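Local coordinates for DUF4974 domain-containing protein (Parabacteroides distasonis, PDB 4M0N) that is a putative anti-sigma factor of the FecR family, represented here by its FecR and FecR C-terminal regions, at residues 33-38 and 78-83; 53-56 and 61-64; 87-92 and 96-101; 118-123 and 140-145. The protein carries 1 engineered substitution. All blocks are in the same frame, centred on the assembly; numbering follows the deposited sequence.

Overall arrangement
All four contacts lie in the part of the chain built from two facing beta sheets, the first three within the FecR family region. Interactions 1 and 2 lie closest, centres about 6 Å apart, and meet directly: K78 NZ bonds F55 O at 2.8 Å, and strands 60-65 and 80-83 are neighbours. Interaction 3 lies about 11 Å from interaction 1, centre to centre, joined to it by backbone bonds from 80-83 to 88-91. Interaction 4 is a further step along the same sheet, its centre about 12 Å from that of interaction 3. All lie away from the magnesium-binding residue G46; the V98 side chain of interaction 3 is about 13 Å from a bound magnesium ion.

Interaction 1: residues 33-38 and 78-83; sequences VTLPDG and KPFIVR
F80 pushes the edge of its ring between L35 and D37, two residues of the type I turn L35 to G38 that follows strand 31-34. From CB the side chain heads toward this turn, with CG anti to the backbone N (chi1 -170°), which carries the ring away from strand 80-83. CD2 is the first ring atom to meet the turn, at 3.7 Å from D37 OD2. CE2 sits between both partners, near the same oxygen and near L35 CD1. At the tip, CZ comes within 3.7 Å of L35 CD1, which lies at the ring edge in its plane. D37 OD2 is also at the edge, near the ring plane, where it probably meets the weakly positive C-H rim; the carboxylate is turned 18° from the ring. That oxygen has stronger partners in the salt bridge to R60 NH1 and the hydrogen bond to T39 OG1. The turn is closed by G38 N, 2.8 Å from L35 O. Along its own strand the ring has V82 CG2 at another part of its edge, and V62 and V91 of the flanking strands touch it too. Replacing F80 with an alanine would probably open a gap beside L35 CD1 and remove the rim that D37 OD2 faces. The contact thus joins dispersion at the leucine methyl with weak electrostatics at the carboxylate, whose charge is probably balanced mainly by R60, with T39 also bonded to it.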
loop_
_atom_site.group_PDB
_atom_site.type_symbol
_atom_site.label_atom_id
_atom_site.label_comp_id
_atom_site.label_asym_id
_atom_site.label_seq_id
_atom_site.Cartn_x
_atom_site.Cartn_y
_atom_site.Cartn_z
ATOM N N VAL A 33 -15.098 3.981 2.970
ATOM C CA VAL A 33 -16.211 3.389 3.670
ATOM C C VAL A 33 -16.108 3.654 5.152
ATOM O O VAL A 33 -15.023 3.720 5.726
ATOM C CB VAL A 33 -16.343 1.881 3.388
ATOM C CG1 VAL A 33 -15.171 1.128 3.964
ATOM C CG2 VAL A 33 -17.647 1.320 3.941
ATOM N N THR A 34 -17.258 3.845 5.769
ATOM C CA THR A 34 -17.306 3.955 7.189
ATOM C C THR A 34 -17.842 2.633 7.727
ATOM O O THR A 34 -18.933 2.179 7.345
ATOM C CB THR A 34 -18.166 5.131 7.629
ATOM O OG1 THR A 34 -17.657 6.308 7.017
ATOM C CG2 THR A 34 -18.110 5.297 9.103
ATOM N N LEU A 35 -17.077 2.026 8.623
ATOM C CA LEU A 35 -17.481 0.775 9.230
ATOM C C LEU A 35 -18.519 0.963 10.344
ATOM O O LEU A 35 -18.737 2.075 10.825
ATOM C CB LEU A 35 -16.239 0.050 9.761
ATOM C CG LEU A 35 -15.254 -0.374 8.684
ATOM C CD1 LEU A 35 -14.018 -0.986 9.317
ATOM C CD2 LEU A 35 -15.892 -1.365 7.722
ATOM N N PRO A 36 -19.165 -0.132 10.772
ATOM C CA PRO A 36 -20.222 -0.048 11.797
ATOM C C PRO A 36 -19.800 0.580 13.119
ATOM O O PRO A 36 -20.654 1.077 13.859
ATOM C CB PRO A 36 -20.600 -1.513 12.020
ATOM C CG PRO A 36 -20.253 -2.185 10.744
ATOM C CD PRO A 36 -19.017 -1.508 10.262
ATOM N N ASP A 37 -18.506 0.519 13.440
ATOM C CA ASP A 37 -17.985 1.124 14.656
ATOM C C ASP A 37 -17.591 2.594 14.459
ATOM O O ASP A 37 -17.075 3.215 15.389
ATOM C CB ASP A 37 -16.740 0.347 15.128
ATOM C CG ASP A 37 -15.579 0.472 14.159
ATOM O OD1 ASP A 37 -15.849 0.749 12.976
ATOM O OD2 ASP A 37 -14.402 0.319 14.588
ATOM N N GLY A 38 -17.749 3.120 13.244
ATOM C CA GLY A 38 -17.339 4.497 12.950
ATOM C C GLY A 38 -15.932 4.643 12.386
ATOM O O GLY A 38 -15.505 5.747 12.051
ATOM N N LYS A 78 -12.278 -3.178 22.892
ATOM C CA LYS A 78 -12.564 -3.963 21.705
ATOM C C LYS A 78 -11.486 -3.676 20.655
ATOM O O LYS A 78 -11.606 -2.736 19.876
ATOM C CB LYS A 78 -13.954 -3.594 21.181
ATOM C CG LYS A 78 -14.709 -4.731 20.517
ATOM C CD LYS A 78 -16.158 -4.322 20.288
ATOM C CE LYS A 78 -16.865 -5.230 19.293
ATOM N NZ LYS A 78 -18.259 -4.774 19.025
ATOM N N PRO A 79 -10.402 -4.457 20.674
ATOM C CA PRO A 79 -9.347 -4.205 19.705
ATOM C C PRO A 79 -9.867 -4.342 18.286
ATOM O O PRO A 79 -10.815 -5.114 18.029
ATOM C CB PRO A 79 -8.337 -5.309 19.989
ATOM C CG PRO A 79 -8.584 -5.711 21.406
ATOM C CD PRO A 79 -10.063 -5.554 21.598
ATOM N N PHE A 80 -9.255 -3.587 17.385
ATOM C CA PHE A 80 -9.568 -3.641 15.966
ATOM C C PHE A 80 -8.423 -4.393 15.306
ATOM O O PHE A 80 -7.279 -4.058 15.557
ATOM C CB PHE A 80 -9.612 -2.212 15.420
ATOM C CG PHE A 80 -10.143 -2.111 14.030
ATOM C CD1 PHE A 80 -9.323 -2.365 12.922
ATOM C CD2 PHE A 80 -11.462 -1.721 13.814
ATOM C CE1 PHE A 80 -9.838 -2.260 11.639
ATOM C CE2 PHE A 80 -11.976 -1.631 12.531
ATOM C CZ PHE A 80 -11.162 -1.891 11.438
ATOM N N ILE A 81 -8.743 -5.383 14.484
ATOM C CA ILE A 81 -7.711 -6.163 13.802
ATOM C C ILE A 81 -7.892 -6.111 12.301
ATOM O O ILE A 81 -8.965 -6.467 11.757
ATOM C CB ILE A 81 -7.697 -7.617 14.277
ATOM C CG1 ILE A 81 -7.361 -7.685 15.762
ATOM C CG2 ILE A 81 -6.702 -8.412 13.425
ATOM C CD1 ILE A 81 -7.325 -9.089 16.331
ATOM N N VAL A 82 -6.849 -5.664 11.614
ATOM C CA VAL A 82 -6.823 -5.796 10.163
ATOM C C VAL A 82 -6.022 -7.067 9.879
ATOM O O VAL A 82 -4.825 -7.130 10.148
ATOM C CB VAL A 82 -6.162 -4.603 9.476
ATOM C CG1 VAL A 82 -6.061 -4.881 7.963
ATOM C CG2 VAL A 82 -6.919 -3.316 9.767
ATOM N N ARG A 83 -6.700 -8.069 9.355
ATOM C CA ARG A 83 -6.092 -9.359 9.067
ATOM C C ARG A 83 -5.725 -9.450 7.606
ATOM O O ARG A 83 -6.587 -9.437 6.707
ATOM C CB ARG A 83 -7.037 -10.500 9.435
ATOM C CG ARG A 83 -6.535 -11.894 9.059
ATOM C CD ARG A 83 -7.193 -12.938 9.943
ATOM N NE ARG A 83 -6.781 -12.758 11.322
ATOM C CZ ARG A 83 -7.451 -13.189 12.385
ATOM N NH1 ARG A 83 -8.573 -13.896 12.248
ATOM N NH2 ARG A 83 -6.963 -12.953 13.601
#

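Interaction 2: residues 53-56 and 61-64; sequences TEFT and LVEM
The loop joining two adjacent strands, 48-51 and 60-65, of the mixed sheet in the FecR region folds back on the strand it is about to enter by laying the rim of F55 against L61 and V62. Here CG lies anti to the carbonyl carbon (chi1 -72°), which brings the far end of the ring closer to the strand than the CB direction would suggest. CE1 does most of the touching, 3.7 Å from L61 O. That carbonyl oxygen lies in the ring plane at the edge, so it meets C-H and not the pi cloud. The backbone N of L61 is just as near, 3.7 Å from F55 CE1. Next along the rim, CZ packs on V62 CG1 at 4.0 Å, an apolar touch. A serine in place of F55 would probably leave L61 O and V62 CG1 without their aromatic neighbour and loosen this part of the loop. Farther out, P36 and D37 of the neighbouring turn also touch the ring, and F55 O accepts a hydrogen bond from K78 NZ. Strand 60-65 itself runs between 48-51 and 80-83, and V62 touches F80 and V82 on strand 80-83 and L35 of the turn after strand 31-34.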
loop_
_atom_site.group_PDB
_atom_site.type_symbol
_atom_site.label_atom_id
_atom_site.label_comp_id
_atom_site.label_asym_id
_atom_site.label_seq_id
_atom_site.Cartn_x
_atom_site.Cartn_y
_atom_site.Cartn_z
ATOM N N THR A 53 -21.448 -6.702 8.801
ATOM C CA THR A 53 -22.348 -5.538 8.908
ATOM C C THR A 53 -22.552 -5.090 10.383
ATOM O O THR A 53 -23.009 -3.985 10.642
ATOM C CB THR A 53 -23.658 -5.791 8.142
ATOM O OG1 THR A 53 -24.177 -7.058 8.527
ATOM C CG2 THR A 53 -23.378 -5.786 6.608
ATOM N N GLU A 54 -22.184 -5.945 11.330
ATOM C CA GLU A 54 -22.138 -5.608 12.751
ATOM C C GLU A 54 -20.935 -6.309 13.384
ATOM O O GLU A 54 -20.684 -7.471 13.069
ATOM C CB GLU A 54 -23.439 -6.085 13.412
ATOM C CG GLU A 54 -23.600 -5.770 14.889
ATOM C CD GLU A 54 -25.052 -5.906 15.343
ATOM O OE1 GLU A 54 -25.935 -6.104 14.480
ATOM O OE2 GLU A 54 -25.321 -5.808 16.559
ATOM N N PHE A 55 -20.206 -5.625 14.266
ATOM C CA PHE A 55 -19.088 -6.231 14.986
ATOM C C PHE A 55 -19.689 -6.856 16.259
ATOM O O PHE A 55 -19.909 -6.162 17.256
ATOM C CB PHE A 55 -18.023 -5.188 15.369
ATOM C CG PHE A 55 -17.206 -4.677 14.207
ATOM C CD1 PHE A 55 -16.475 -5.562 13.421
ATOM C CD2 PHE A 55 -17.107 -3.310 13.943
ATOM C CE1 PHE A 55 -15.680 -5.091 12.377
ATOM C CE2 PHE A 55 -16.335 -2.841 12.888
ATOM C CZ PHE A 55 -15.629 -3.725 12.116
ATOM N N THR A 56 -19.985 -8.147 16.206
ATOM C CA THR A 56 -20.666 -8.817 17.323
ATOM C C THR A 56 -19.707 -9.522 18.287
ATOM O O THR A 56 -20.113 -9.914 19.386
ATOM C CB THR A 56 -21.709 -9.839 16.820
ATOM O OG1 THR A 56 -21.074 -10.798 15.965
ATOM C CG2 THR A 56 -22.827 -9.133 16.057
ATOM N N LEU A 61 -12.945 -7.249 13.717
ATOM C CA LEU A 61 -12.069 -7.890 12.729
ATOM C C LEU A 61 -12.480 -7.604 11.296
ATOM O O LEU A 61 -13.637 -7.786 10.934
ATOM C CB LEU A 61 -12.096 -9.406 12.927
ATOM C CG LEU A 61 -11.274 -10.232 11.926
ATOM C CD1 LEU A 61 -9.799 -10.036 12.197
ATOM C CD2 LEU A 61 -11.674 -11.689 12.081
ATOM N N VAL A 62 -11.524 -7.170 10.479
ATOM C CA VAL A 62 -11.701 -7.072 9.041
ATOM C C VAL A 62 -10.545 -7.824 8.360
ATOM O O VAL A 62 -9.478 -8.057 8.972
ATOM C CB VAL A 62 -11.870 -5.627 8.547
ATOM C CG1 VAL A 62 -12.983 -4.914 9.326
ATOM C CG2 VAL A 62 -10.569 -4.842 8.611
ATOM N N GLU A 63 -10.804 -8.288 7.143
ATOM C CA GLU A 63 -9.798 -8.964 6.326
ATOM C C GLU A 63 -9.567 -8.125 5.105
ATOM O O GLU A 63 -10.513 -7.587 4.527
ATOM C CB GLU A 63 -10.233 -10.376 5.905
ATOM C CG GLU A 63 -10.252 -11.390 7.040
ATOM C CD GLU A 63 -10.722 -12.768 6.586
ATOM O OE1 GLU A 63 -11.282 -12.886 5.489
ATOM O OE2 GLU A 63 -10.551 -13.724 7.354
ATOM N N MET A 64 -8.307 -7.966 4.714
ATOM C CA MET A 64 -8.008 -7.127 3.606
ATOM C C MET A 64 -6.832 -7.655 2.815
ATOM O O MET A 64 -5.892 -8.217 3.374
ATOM C CB MET A 64 -7.716 -5.711 4.123
ATOM C CG MET A 64 -7.599 -4.684 3.027
ATOM S SD MET A 64 -5.945 -4.394 2.373
ATOM C CE MET A 64 -5.170 -3.724 3.851
#

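Interaction 3: residues 87-92 and 96-101; sequences ADVKVL and FNVKAY
V89 and V91 press on the ring of F96 from strand 88-91, and this is the tight half of the contact. V89 CG1 comes to 3.6 Å from F96 CE2, and V91 CG1 to the same 3.6 Å from F96 CE1, so the ring is gripped at two of its carbons by two methyls. Both meet the ring obliquely. The ring gets there because its CG sits between the backbone N and the carbonyl carbon (chi1 56°), which tips it toward the opposing strand. V91 CG2 adds a looser touch, 4.0 Å from F96 CE1. Slacker still is the other end, where V89 CG2 and V98 CG2 stand 4.2 Å apart, methyl to methyl. V98 CG2 also lies at the edge of the F96 ring, in its plane. All four of these residues are buried, whereas K90, between the two valines, points away from the contact and is partly exposed.

No hydrogen bond crosses: the strand axes are 10.0 Å apart and run at 172°, nearly antiparallel. The two strands follow one another closely but belong to different sheets, forming a beta arch and not a hairpin. Strand 88-91 is paired with 80-83 and 116-120, while 94-100 lies between 67-72 and 106-111. On strand 67-72, F70 meets the F96 ring, planes about 15° apart, and V72 touches both F96 and V91.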
loop_
_atom_site.group_PDB
_atom_site.type_symbol
_atom_site.label_atom_id
_atom_site.label_comp_id
_atom_site.label_asym_id
_atom_site.label_seq_id
_atom_site.Cartn_x
_atom_site.Cartn_y
_atom_site.Cartn_z
ATOM N N ALA A 87 0.072 -10.855 8.165
ATOM C CA ALA A 87 0.115 -10.233 9.479
ATOM C C ALA A 87 -1.230 -9.794 9.922
ATOM O O ALA A 87 -2.076 -9.416 9.117
ATOM C CB ALA A 87 0.998 -8.996 9.446
ATOM N N ASP A 88 -1.414 -9.791 11.226
ATOM C CA ASP A 88 -2.510 -9.045 11.802
ATOM C C ASP A 88 -2.003 -7.710 12.288
ATOM O O ASP A 88 -0.969 -7.632 12.968
ATOM C CB ASP A 88 -3.091 -9.769 13.017
ATOM C CG ASP A 88 -3.964 -10.975 12.678
ATOM O OD1 ASP A 88 -4.354 -11.178 11.525
ATOM O OD2 ASP A 88 -4.370 -11.709 13.625
ATOM N N VAL A 89 -2.774 -6.658 12.037
ATOM C CA VAL A 89 -2.455 -5.365 12.589
ATOM C C VAL A 89 -3.525 -5.048 13.616
ATOM O O VAL A 89 -4.714 -4.934 13.275
ATOM C CB VAL A 89 -2.416 -4.294 11.489
ATOM C CG1 VAL A 89 -2.070 -2.950 12.089
ATOM C CG2 VAL A 89 -1.461 -4.731 10.387
ATOM N N LYS A 90 -3.098 -4.868 14.866
ATOM C CA LYS A 90 -4.014 -4.760 16.005
ATOM C C LYS A 90 -3.897 -3.407 16.682
ATOM O O LYS A 90 -2.784 -2.968 17.007
ATOM C CB LYS A 90 -3.648 -5.860 16.958
ATOM C CG LYS A 90 -4.554 -6.009 18.148
ATOM C CD LYS A 90 -4.125 -7.237 18.934
ATOM C CE LYS A 90 -5.105 -7.527 20.048
ATOM N NZ LYS A 90 -5.111 -6.427 21.052
ATOM N N VAL A 91 -5.013 -2.714 16.854
ATOM C CA VAL A 91 -4.980 -1.436 17.502
ATOM C C VAL A 91 -6.155 -1.310 18.465
ATOM O O VAL A 91 -7.141 -2.055 18.366
ATOM C CB VAL A 91 -4.996 -0.231 16.534
ATOM C CG1 VAL A 91 -3.918 -0.343 15.459
ATOM C CG2 VAL A 91 -6.368 -0.015 15.917
ATOM N N LEU A 92 -6.066 -0.331 19.356
ATOM C CA LEU A 92 -7.247 0.103 20.097
ATOM C C LEU A 92 -7.863 1.356 19.477
ATOM O O LEU A 92 -9.077 1.514 19.422
ATOM C CB LEU A 92 -6.878 0.376 21.547
ATOM C CG LEU A 92 -6.179 -0.754 22.289
ATOM C CD1 LEU A 92 -5.922 -0.296 23.724
ATOM C CD2 LEU A 92 -7.006 -2.025 22.289
ATOM N N PHE A 96 -3.570 4.360 10.441
ATOM C CA PHE A 96 -2.423 3.678 9.855
ATOM C C PHE A 96 -2.749 3.141 8.484
ATOM O O PHE A 96 -3.922 2.858 8.168
ATOM C CB PHE A 96 -1.973 2.533 10.750
ATOM C CG PHE A 96 -3.076 1.550 11.049
ATOM C CD1 PHE A 96 -4.006 1.805 12.048
ATOM C CD2 PHE A 96 -3.190 0.386 10.322
ATOM C CE1 PHE A 96 -5.050 0.921 12.286
ATOM C CE2 PHE A 96 -4.257 -0.498 10.541
ATOM C CZ PHE A 96 -5.170 -0.233 11.551
ATOM N N ASN A 97 -1.688 3.026 7.680
ATOM C CA ASN A 97 -1.746 2.430 6.352
ATOM C C ASN A 97 -1.250 1.008 6.346
ATOM O O ASN A 97 -0.246 0.683 6.951
ATOM C CB ASN A 97 -0.831 3.229 5.404
ATOM C CG ASN A 97 -1.178 3.043 3.953
ATOM O OD1 ASN A 97 -2.172 3.609 3.457
ATOM N ND2 ASN A 97 -0.311 2.332 3.226
ATOM N N VAL A 98 -1.967 0.147 5.622
ATOM C CA VAL A 98 -1.546 -1.230 5.411
ATOM C C VAL A 98 -1.506 -1.436 3.912
ATOM O O VAL A 98 -2.519 -1.323 3.225
ATOM C CB VAL A 98 -2.542 -2.229 6.013
ATOM C CG1 VAL A 98 -2.052 -3.619 5.803
ATOM C CG2 VAL A 98 -2.763 -1.956 7.501
ATOM N N LYS A 99 -0.308 -1.690 3.424
ATOM C CA LYS A 99 -0.107 -1.934 1.990
ATOM C C LYS A 99 0.302 -3.371 1.861
ATOM O O LYS A 99 1.437 -3.751 2.219
ATOM C CB LYS A 99 0.939 -1.008 1.411
ATOM C CG LYS A 99 1.043 -1.173 -0.090
ATOM C CD LYS A 99 2.046 -0.230 -0.665
ATOM C CE LYS A 99 2.110 -0.444 -2.171
ATOM N NZ LYS A 99 2.926 0.663 -2.715
ATOM N N ALA A 100 -0.594 -4.206 1.331
ATOM C CA ALA A 100 -0.420 -5.674 1.342
ATOM C C ALA A 100 -1.052 -6.296 0.112
ATOM O O ALA A 100 -1.896 -7.146 0.196
ATOM C CB ALA A 100 -0.999 -6.280 2.624
ATOM N N TYR A 101 -0.645 -5.815 -1.039
ATOM C CA TYR A 101 -1.121 -6.361 -2.307
ATOM C C TYR A 101 -0.493 -7.748 -2.472
ATOM O O TYR A 101 0.740 -7.939 -2.374
ATOM C CB TYR A 101 -0.720 -5.475 -3.491
ATOM C CG TYR A 101 -1.475 -4.190 -3.580
ATOM C CD1 TYR A 101 -2.738 -4.133 -4.159
ATOM C CD2 TYR A 101 -0.935 -3.019 -3.080
ATOM C CE1 TYR A 101 -3.443 -2.946 -4.251
ATOM C CE2 TYR A 101 -1.621 -1.841 -3.189
ATOM C CZ TYR A 101 -2.868 -1.802 -3.749
ATOM O OH TYR A 101 -3.518 -0.607 -3.849
#

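Interaction 4: residues 118-123 and 140-145; sequences VDMPES and GEILKK. With EDO (1,2-ethanediol), chain C.
I142 reaches across with a single methyl, CD1, to touch two residues of the turn M120 to S123. The nearer is S123, whose CB lies 4.0 Å from I142 CD1; the other is the sulfur of M120, with SD 4.3 Å from the same methyl. The isoleucine can span the distance because its CG1 is anti to the carbonyl carbon (chi1 -57°) and the chain continues extended to CD1 (chi2 169°). S123 was modelled in two conformers, so the place of its hydroxyl is not unique.

What sets the turn is its backbone. It is of type I, linking strand 116-120 to strand 123-127 as a tight hairpin, with M120 N bonded to S123 O at 2.8 Å and a weak return bond from S123 N to M120 O at 3.3 Å. M120 also leans on A87 and on V135, and I142 touches I133, so strand 131-136 touches both partners.

On the other side of strand 142-146 sits a 1,2-ethanediol, probably from the crystallisation liquor. Its O1 donates to E141 OE1 at 2.8 Å, while its C2 lies 4.0 Å from L143 CB. The extended side chain of E141 places its carboxylate there.

Between the turn and strand 142-146 themselves, no polar bond is made, and I142 is exposed in the isolated chain, though a crystal neighbour touches it. The contact is weak dispersion around one methyl, bringing the hairpin turn at the margin of one sheet to the outermost strand, 142-146, of the other with little directional demand.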
loop_
_atom_site.group_PDB
_atom_site.type_symbol
_atom_site.label_atom_id
_atom_site.label_comp_id
_atom_site.label_asym_id
_atom_site.label_seq_id
_atom_site.Cartn_x
_atom_site.Cartn_y
_atom_site.Cartn_z
ATOM N N VAL A 118 1.824 -5.130 15.264
ATOM C CA VAL A 118 1.843 -5.954 14.092
ATOM C C VAL A 118 2.268 -7.343 14.496
ATOM O O VAL A 118 3.403 -7.564 14.930
ATOM C CB VAL A 118 2.805 -5.391 13.036
ATOM C CG1 VAL A 118 2.781 -6.271 11.792
ATOM C CG2 VAL A 118 2.419 -3.948 12.678
ATOM N N ASP A 119 1.361 -8.299 14.312
ATOM C CA ASP A 119 1.586 -9.641 14.743
ATOM C C ASP A 119 1.792 -10.514 13.518
ATOM O O ASP A 119 0.910 -10.637 12.672
ATOM C CB ASP A 119 0.378 -10.165 15.502
ATOM C CG ASP A 119 0.054 -9.363 16.727
ATOM O OD1 ASP A 119 0.990 -8.962 17.449
ATOM O OD2 ASP A 119 -1.156 -9.146 16.995
ATOM N N MET A 120 2.956 -11.155 13.472
ATOM C CA MET A 120 3.359 -12.045 12.389
ATOM C C MET A 120 3.717 -13.382 13.051
ATOM O O MET A 120 3.874 -13.465 14.270
ATOM C CB MET A 120 4.554 -11.442 11.618
ATOM C CG MET A 120 4.247 -10.173 10.806
ATOM S SD MET A 120 5.649 -9.089 10.545
ATOM C CE MET A 120 5.968 -8.445 12.205
ATOM N N PRO A 121 3.808 -14.452 12.262
ATOM C CA PRO A 121 4.000 -15.772 12.846
ATOM C C PRO A 121 5.142 -15.833 13.866
ATOM O O PRO A 121 5.001 -16.373 14.975
ATOM C CB PRO A 121 4.279 -16.640 11.615
ATOM C CG PRO A 121 3.507 -15.972 10.526
ATOM C CD PRO A 121 3.681 -14.500 10.792
ATOM N N GLU A 122 6.261 -15.235 13.522
ATOM C CA GLU A 122 7.407 -15.351 14.412
ATOM C C GLU A 122 7.939 -14.001 14.882
ATOM O O GLU A 122 9.078 -13.912 15.361
ATOM C CB GLU A 122 8.460 -16.183 13.709
ATOM C CG GLU A 122 7.998 -17.624 13.441
ATOM C CD GLU A 122 7.689 -18.442 14.706
ATOM O OE1 GLU A 122 8.416 -18.357 15.704
ATOM O OE2 GLU A 122 6.718 -19.228 14.694
ATOM N N SER A 123 7.093 -12.975 14.837
ATOM C CA SER A 123 7.493 -11.602 15.168
ATOM C C SER A 123 6.294 -10.812 15.644
ATOM O O SER A 123 5.256 -10.836 14.982
ATOM C CB SER A 123 8.032 -10.894 13.917
ATOM O OG SER A 123 8.247 -9.503 14.157
ATOM N N GLY A 140 11.456 -13.137 3.200
ATOM C CA GLY A 140 11.036 -13.279 4.586
ATOM C C GLY A 140 11.664 -12.216 5.458
ATOM O O GLY A 140 11.492 -12.231 6.682
ATOM N N GLU A 141 12.400 -11.300 4.842
ATOM C CA GLU A 141 12.988 -10.211 5.636
ATOM C C GLU A 141 11.915 -9.329 6.218
ATOM O O GLU A 141 10.852 -9.089 5.629
ATOM C CB GLU A 141 13.998 -9.388 4.796
ATOM C CG GLU A 141 15.291 -10.094 4.488
ATOM C CD GLU A 141 16.287 -9.210 3.721
ATOM O OE1 GLU A 141 15.966 -8.037 3.440
ATOM O OE2 GLU A 141 17.394 -9.684 3.407
ATOM N N ILE A 142 12.219 -8.773 7.387
ATOM C CA ILE A 142 11.340 -7.881 8.074
ATOM C C ILE A 142 12.199 -6.686 8.503
ATOM O O ILE A 142 13.223 -6.873 9.165
ATOM C CB ILE A 142 10.740 -8.528 9.349
ATOM C CG1 ILE A 142 9.994 -9.843 9.031
ATOM C CG2 ILE A 142 9.793 -7.555 10.021
ATOM C CD1 ILE A 142 9.618 -10.660 10.257
ATOM N N LEU A 143 11.763 -5.492 8.133
ATOM C CA LEU A 143 12.489 -4.253 8.465
ATOM C C LEU A 143 11.588 -3.294 9.179
ATOM O O LEU A 143 10.546 -2.899 8.648
ATOM C CB LEU A 143 13.005 -3.589 7.170
ATOM C CG LEU A 143 13.683 -2.237 7.342
ATOM C CD1 LEU A 143 14.854 -2.383 8.279
ATOM C CD2 LEU A 143 14.091 -1.643 5.969
ATOM N N LYS A 144 11.984 -2.876 10.382
ATOM C CA LYS A 144 11.337 -1.766 11.040
ATOM C C LYS A 144 12.206 -0.536 10.876
ATOM O O LYS A 144 13.403 -0.592 11.069
ATOM C CB LYS A 144 11.158 -2.070 12.532
ATOM C CG LYS A 144 10.433 -0.989 13.329
ATOM C CD LYS A 144 11.375 -0.181 14.170
ATOM C CE LYS A 144 10.733 1.071 14.735
ATOM N NZ LYS A 144 11.824 1.903 15.338
ATOM N N LYS A 145 11.566 0.578 10.541
ATOM C CA LYS A 145 12.263 1.797 10.221
ATOM C C LYS A 145 11.370 3.011 10.388
ATOM O O LYS A 145 10.186 2.879 10.649
ATOM C CB LYS A 145 12.776 1.769 8.782
ATOM C CG LYS A 145 11.686 1.697 7.723
ATOM C CD LYS A 145 12.255 1.764 6.310
ATOM C CE LYS A 145 13.024 3.042 5.984
ATOM N NZ LYS A 145 13.176 3.114 4.513
HETATM C C1 EDO C . 12.973 -6.150 3.779
HETATM O O1 EDO C . 13.627 -6.747 2.645
HETATM C C2 EDO C . 12.369 -4.813 3.372
HETATM O O2 EDO C . 13.352 -3.985 2.745
#